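Local atomic coordinates of USG-1 protein homolog (Pseudomonas aeruginosa, PDB entry 2HJS), a protein that probably acts as a dimeric NAD(P)-dependent oxidoreductase on aldehyde or oxo groups. Residues V23-E28 / N317-A322; L160-S163 / G169-E172. All blocks are in the same frame, centred on the assembly; numbering follows the deposited sequence.

Contact 1: residues V23-E28 / N317-A322; sequences VGLLDE and NVRKGA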
loop_
_atom_site.group_PDB
_atom_site.type_symbol
_atom_site.label_atom_id
_atom_site.label_comp_id
_atom_site.label_asym_id
_atom_site.label_seq_id
_atom_site.Cartn_x
_atom_site.Cartn_y
_atom_site.Cartn_z
ATOM N N VAL A 23 -19.741 22.594 -1.753
ATOM C CA VAL A 23 -20.785 23.457 -2.301
ATOM C C VAL A 23 -21.802 22.628 -3.087
ATOM O O VAL A 23 -23.012 22.826 -2.944
ATOM C CB VAL A 23 -20.197 24.603 -3.160
ATOM C CG1 VAL A 23 -21.300 25.338 -3.912
ATOM C CG2 VAL A 23 -19.391 25.577 -2.263
ATOM N N GLY A 24 -21.330 21.705 -3.914
ATOM C CA GLY A 24 -22.236 20.816 -4.644
ATOM C C GLY A 24 -23.107 19.992 -3.694
ATOM O O GLY A 24 -24.282 19.776 -3.962
ATOM N N LEU A 25 -22.538 19.531 -2.584
ATOM C CA LEU A 25 -23.311 18.788 -1.591
ATOM C C LEU A 25 -24.369 19.608 -0.855
ATOM O O LEU A 25 -25.423 19.068 -0.506
ATOM C CB LEU A 25 -22.384 18.145 -0.565
ATOM C CG LEU A 25 -21.573 16.967 -1.095
ATOM C CD1 LEU A 25 -20.532 16.594 -0.054
ATOM C CD2 LEU A 25 -22.466 15.772 -1.464
ATOM N N LEU A 26 -24.082 20.888 -0.596
ATOM C CA LEU A 26 -25.069 21.779 -0.032
ATOM C C LEU A 26 -26.292 21.846 -0.935
ATOM O O LEU A 26 -27.411 21.903 -0.449
ATOM C CB LEU A 26 -24.508 23.196 0.203
ATOM C CG LEU A 26 -23.374 23.285 1.230
ATOM C CD1 LEU A 26 -22.891 24.736 1.329
ATOM C CD2 LEU A 26 -23.795 22.706 2.591
ATOM N N ASP A 27 -26.067 21.825 -2.245
ATOM C CA ASP A 27 -27.151 21.950 -3.217
ATOM C C ASP A 27 -27.890 20.591 -3.302
ATOM O O ASP A 27 -29.110 20.519 -3.090
ATOM C CB ASP A 27 -26.527 22.364 -4.543
ATOM C CG ASP A 27 -27.535 22.558 -5.652
ATOM O OD1 ASP A 27 -28.771 22.618 -5.404
ATOM O OD2 ASP A 27 -27.071 22.690 -6.808
ATOM N N GLU A 28 -27.129 19.520 -3.555
ATOM C CA GLU A 28 -27.646 18.147 -3.635
ATOM C C GLU A 28 -28.523 17.717 -2.459
ATOM O O GLU A 28 -29.524 17.019 -2.646
ATOM C CB GLU A 28 -26.474 17.162 -3.647
ATOM C CG GLU A 28 -26.241 16.406 -4.907
ATOM C CD GLU A 28 -25.210 15.274 -4.699
ATOM O OE1 GLU A 28 -24.059 15.433 -5.201
ATOM O OE2 GLU A 28 -25.554 14.265 -4.005
ATOM N N ASN A 317 -11.918 10.479 -0.953
ATOM C CA ASN A 317 -11.322 11.415 -0.004
ATOM C C ASN A 317 -11.870 12.837 -0.128
ATOM O O ASN A 317 -12.003 13.539 0.860
ATOM C CB ASN A 317 -9.790 11.415 -0.146
ATOM C CG ASN A 317 -9.335 11.736 -1.557
ATOM O OD1 ASN A 317 -9.767 11.110 -2.534
ATOM N ND2 ASN A 317 -8.474 12.743 -1.672
ATOM N N VAL A 318 -12.221 13.253 -1.337
ATOM C CA VAL A 318 -12.740 14.601 -1.535
ATOM C C VAL A 318 -14.224 14.753 -1.148
ATOM O O VAL A 318 -14.569 15.548 -0.264
ATOM C CB VAL A 318 -12.474 15.086 -2.968
ATOM C CG1 VAL A 318 -13.175 16.438 -3.233
ATOM C CG2 VAL A 318 -10.950 15.205 -3.194
ATOM N N ARG A 319 -15.080 13.983 -1.816
ATOM C CA ARG A 319 -16.524 14.056 -1.636
ATOM C C ARG A 319 -16.956 13.499 -0.273
ATOM O O ARG A 319 -17.769 14.123 0.405
ATOM C CB ARG A 319 -17.223 13.277 -2.744
ATOM C CG ARG A 319 -18.758 13.334 -2.660
ATOM C CD ARG A 319 -19.396 12.317 -3.596
ATOM N NE ARG A 319 -20.849 12.254 -3.417
ATOM C CZ ARG A 319 -21.732 13.088 -3.979
ATOM N NH1 ARG A 319 -21.321 14.063 -4.779
ATOM N NH2 ARG A 319 -23.036 12.947 -3.735
ATOM N N LYS A 320 -16.428 12.322 0.099
ATOM C CA LYS A 320 -16.887 11.614 1.290
ATOM C C LYS A 320 -16.060 11.922 2.555
ATOM O O LYS A 320 -16.579 12.502 3.491
ATOM C CB LYS A 320 -16.963 10.093 1.050
ATOM C CG LYS A 320 -17.225 9.272 2.341
ATOM C CD LYS A 320 -18.589 9.693 3.000
ATOM C CE LYS A 320 -18.975 8.808 4.184
ATOM N NZ LYS A 320 -19.368 7.411 3.826
ATOM N N GLY A 321 -14.785 11.537 2.584
ATOM C CA GLY A 321 -13.973 11.682 3.792
ATOM C C GLY A 321 -13.965 13.110 4.301
ATOM O O GLY A 321 -14.246 13.349 5.475
ATOM N N ALA A 322 -13.704 14.064 3.410
ATOM C CA ALA A 322 -13.684 15.475 3.791
ATOM C C ALA A 322 -15.082 16.122 3.732
ATOM O O ALA A 322 -15.679 16.411 4.789
ATOM C CB ALA A 322 -12.701 16.240 2.933
#
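R319 reaches across to E28 and L25, and its path illustrates how one long side chain can join two helices. With CG anti to the backbone N (chi1 -178°), the chain runs extended from CB through CG and CD to NE, which carries the guanidinium out to helix 17-28. NE, the first polar atom, is taken by D292 in a salt bridge. Beyond it, CZ lies 3.8 Å from L25 CD2, the methyl that covers one face of the guanidinium, offset toward its rim. The NH1/NH2 edge meets E28, whose carboxylate is nearly coplanar with the guanidinium, the planes 17° apart. The grip is end-on: R319 NH1 donates to E28 OE1 at 3.1 Å, and R319 NH2 to E28 OE2 at 2.9 Å, each on a syn lone pair. A weak third bond links NH2 to OE1. The positive charge is probably shared between two carboxylates, D292 and E28, and the paired bonds should limit rotation of the guanidinium, although E28 itself is exposed. Nearer the backbone, L25 CD1 rests 3.7 Å from R319 O. Helix 17-28 packs V23 and L26 on strands 36-40 and 48-51 of the Rossmann-type sheet, while L25 continues onto A323 and L324 of helix 317-336, which follows strand 308-315 of the second sheet.

Contact 2: residues L160-S163 / G169-E172; sequences LSVS and GVKE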
loop_
_atom_site.group_PDB
_atom_site.type_symbol
_atom_site.label_atom_id
_atom_site.label_comp_id
_atom_site.label_asym_id
_atom_site.label_seq_id
_atom_site.Cartn_x
_atom_site.Cartn_y
_atom_site.Cartn_z
ATOM N N LEU A 160 -2.491 6.632 -0.449
ATOM C CA LEU A 160 -3.142 7.893 -0.758
ATOM C C LEU A 160 -3.010 8.173 -2.252
ATOM O O LEU A 160 -1.954 7.942 -2.833
ATOM C CB LEU A 160 -2.487 9.033 0.044
ATOM C CG LEU A 160 -3.048 9.366 1.437
ATOM C CD1 LEU A 160 -3.070 8.203 2.336
ATOM C CD2 LEU A 160 -2.262 10.519 2.117
ATOM N N SER A 161 -4.080 8.666 -2.859
ATOM C CA SER A 161 -4.042 9.149 -4.246
ATOM C C SER A 161 -3.398 10.536 -4.301
ATOM O O SER A 161 -3.294 11.212 -3.269
ATOM C CB SER A 161 -5.466 9.270 -4.762
ATOM O OG SER A 161 -6.144 10.327 -4.096
ATOM N N VAL A 162 -2.991 10.980 -5.489
ATOM C CA VAL A 162 -2.384 12.307 -5.633
ATOM C C VAL A 162 -3.333 13.476 -5.375
ATOM O O VAL A 162 -2.874 14.596 -5.141
ATOM C CB VAL A 162 -1.680 12.513 -7.006
ATOM C CG1 VAL A 162 -0.446 11.644 -7.085
ATOM C CG2 VAL A 162 -2.640 12.281 -8.185
ATOM N N SER A 163 -4.650 13.236 -5.447
ATOM C CA SER A 163 -5.624 14.291 -5.111
ATOM C C SER A 163 -5.474 14.721 -3.644
ATOM O O SER A 163 -5.930 15.779 -3.274
ATOM C CB SER A 163 -7.057 13.843 -5.376
ATOM O OG SER A 163 -7.404 12.791 -4.490
ATOM N N GLY A 169 -1.385 18.044 -7.737
ATOM C CA GLY A 169 -0.937 16.660 -7.652
ATOM C C GLY A 169 -1.530 15.818 -8.760
ATOM O O GLY A 169 -0.819 15.029 -9.385
ATOM N N VAL A 170 -2.832 15.996 -9.001
ATOM C CA VAL A 170 -3.544 15.343 -10.108
ATOM C C VAL A 170 -2.872 15.692 -11.434
ATOM O O VAL A 170 -2.609 14.807 -12.245
ATOM C CB VAL A 170 -5.048 15.743 -10.132
ATOM C CG1 VAL A 170 -5.723 15.366 -11.451
ATOM C CG2 VAL A 170 -5.756 15.100 -8.964
ATOM N N LYS A 171 -2.577 16.978 -11.630
ATOM C CA LYS A 171 -1.907 17.445 -12.840
ATOM C C LYS A 171 -0.495 16.885 -13.009
ATOM O O LYS A 171 -0.121 16.482 -14.092
ATOM C CB LYS A 171 -1.921 18.980 -12.915
ATOM C CG LYS A 171 -3.186 19.512 -13.600
ATOM C CD LYS A 171 -3.900 20.635 -12.820
ATOM C CE LYS A 171 -3.583 22.032 -13.335
ATOM N NZ LYS A 171 -2.235 22.511 -12.888
ATOM N N GLU A 172 0.268 16.859 -11.925
ATOM C CA GLU A 172 1.637 16.340 -11.921
ATOM C C GLU A 172 1.668 14.869 -12.340
ATOM O O GLU A 172 2.498 14.465 -13.160
ATOM C CB GLU A 172 2.257 16.533 -10.532
ATOM C CG GLU A 172 3.686 16.007 -10.358
ATOM C CD GLU A 172 4.744 16.906 -10.964
ATOM O OE1 GLU A 172 4.412 18.039 -11.382
ATOM O OE2 GLU A 172 5.918 16.486 -11.021
#
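V162 lays its CG2 methyl over the backbone of G169 and V170, 3.5 Å from G169 O and 3.7 Å from V170 CA. Its chi1 of -69° sets CG2 between the backbone N and the carbonyl carbon, which brings this branch to the helix and leaves CG1 more remote. Side chain meets side chain more loosely, with V162 CG2 and V170 CG2 4.3 Å apart. That V170 methyl, anti to its own carbonyl carbon, also leans on S163, 3.9 Å from S163 CA and 4.0 Å from S163 CB. G169 has no side chain to intervene, and V162 O comes within 3.8 Å of G169 CA. The first turn of helix 167-181 thereby lies close against the short 3-10 turn that follows strand 151-160. S163 presents carbon to V170 while its hydroxyl is engaged with S161, the two OG atoms being 2.8 Å apart, and also meets N317 of helix 317-336. F244 adds a further apolar surface, touching both S163 and V170, and a bound dioxane, probably from the crystallisation liquor, lies about 4 Å from the V170 side chain. The join is therefore one of shape and burial: methyls meet methyls and backbone atoms, a carbonyl oxygen included, without directional bonds, whereas V162 and S163 form backbone hydrogen bonds with V242 and F243. Position is set by close fit, and the hydrogen bonds lie within 160-163 or go to residues outside the pair.

From the N terminus, the chain first passes through helix 17-28, which supplies one side of contact 1 and then waits 288 residues for its partner. Within that long loop the chain passes through the Rossmann-type sheet, then runs along strand 151-160 of the second sheet and, just beyond it, makes contact 2, which closes a tight local turn of only five intervening residues. The remaining strands of the second sheet follow, until helix 317-336 carries the chain back to close contact 1. Contact 2 is thus enclosed, not crossed. The two also meet directly: N317 ND2 lies 3.0 Å from S163 OG, a probable hydrogen bond linking the domain-joining helix to the 160-163 turn.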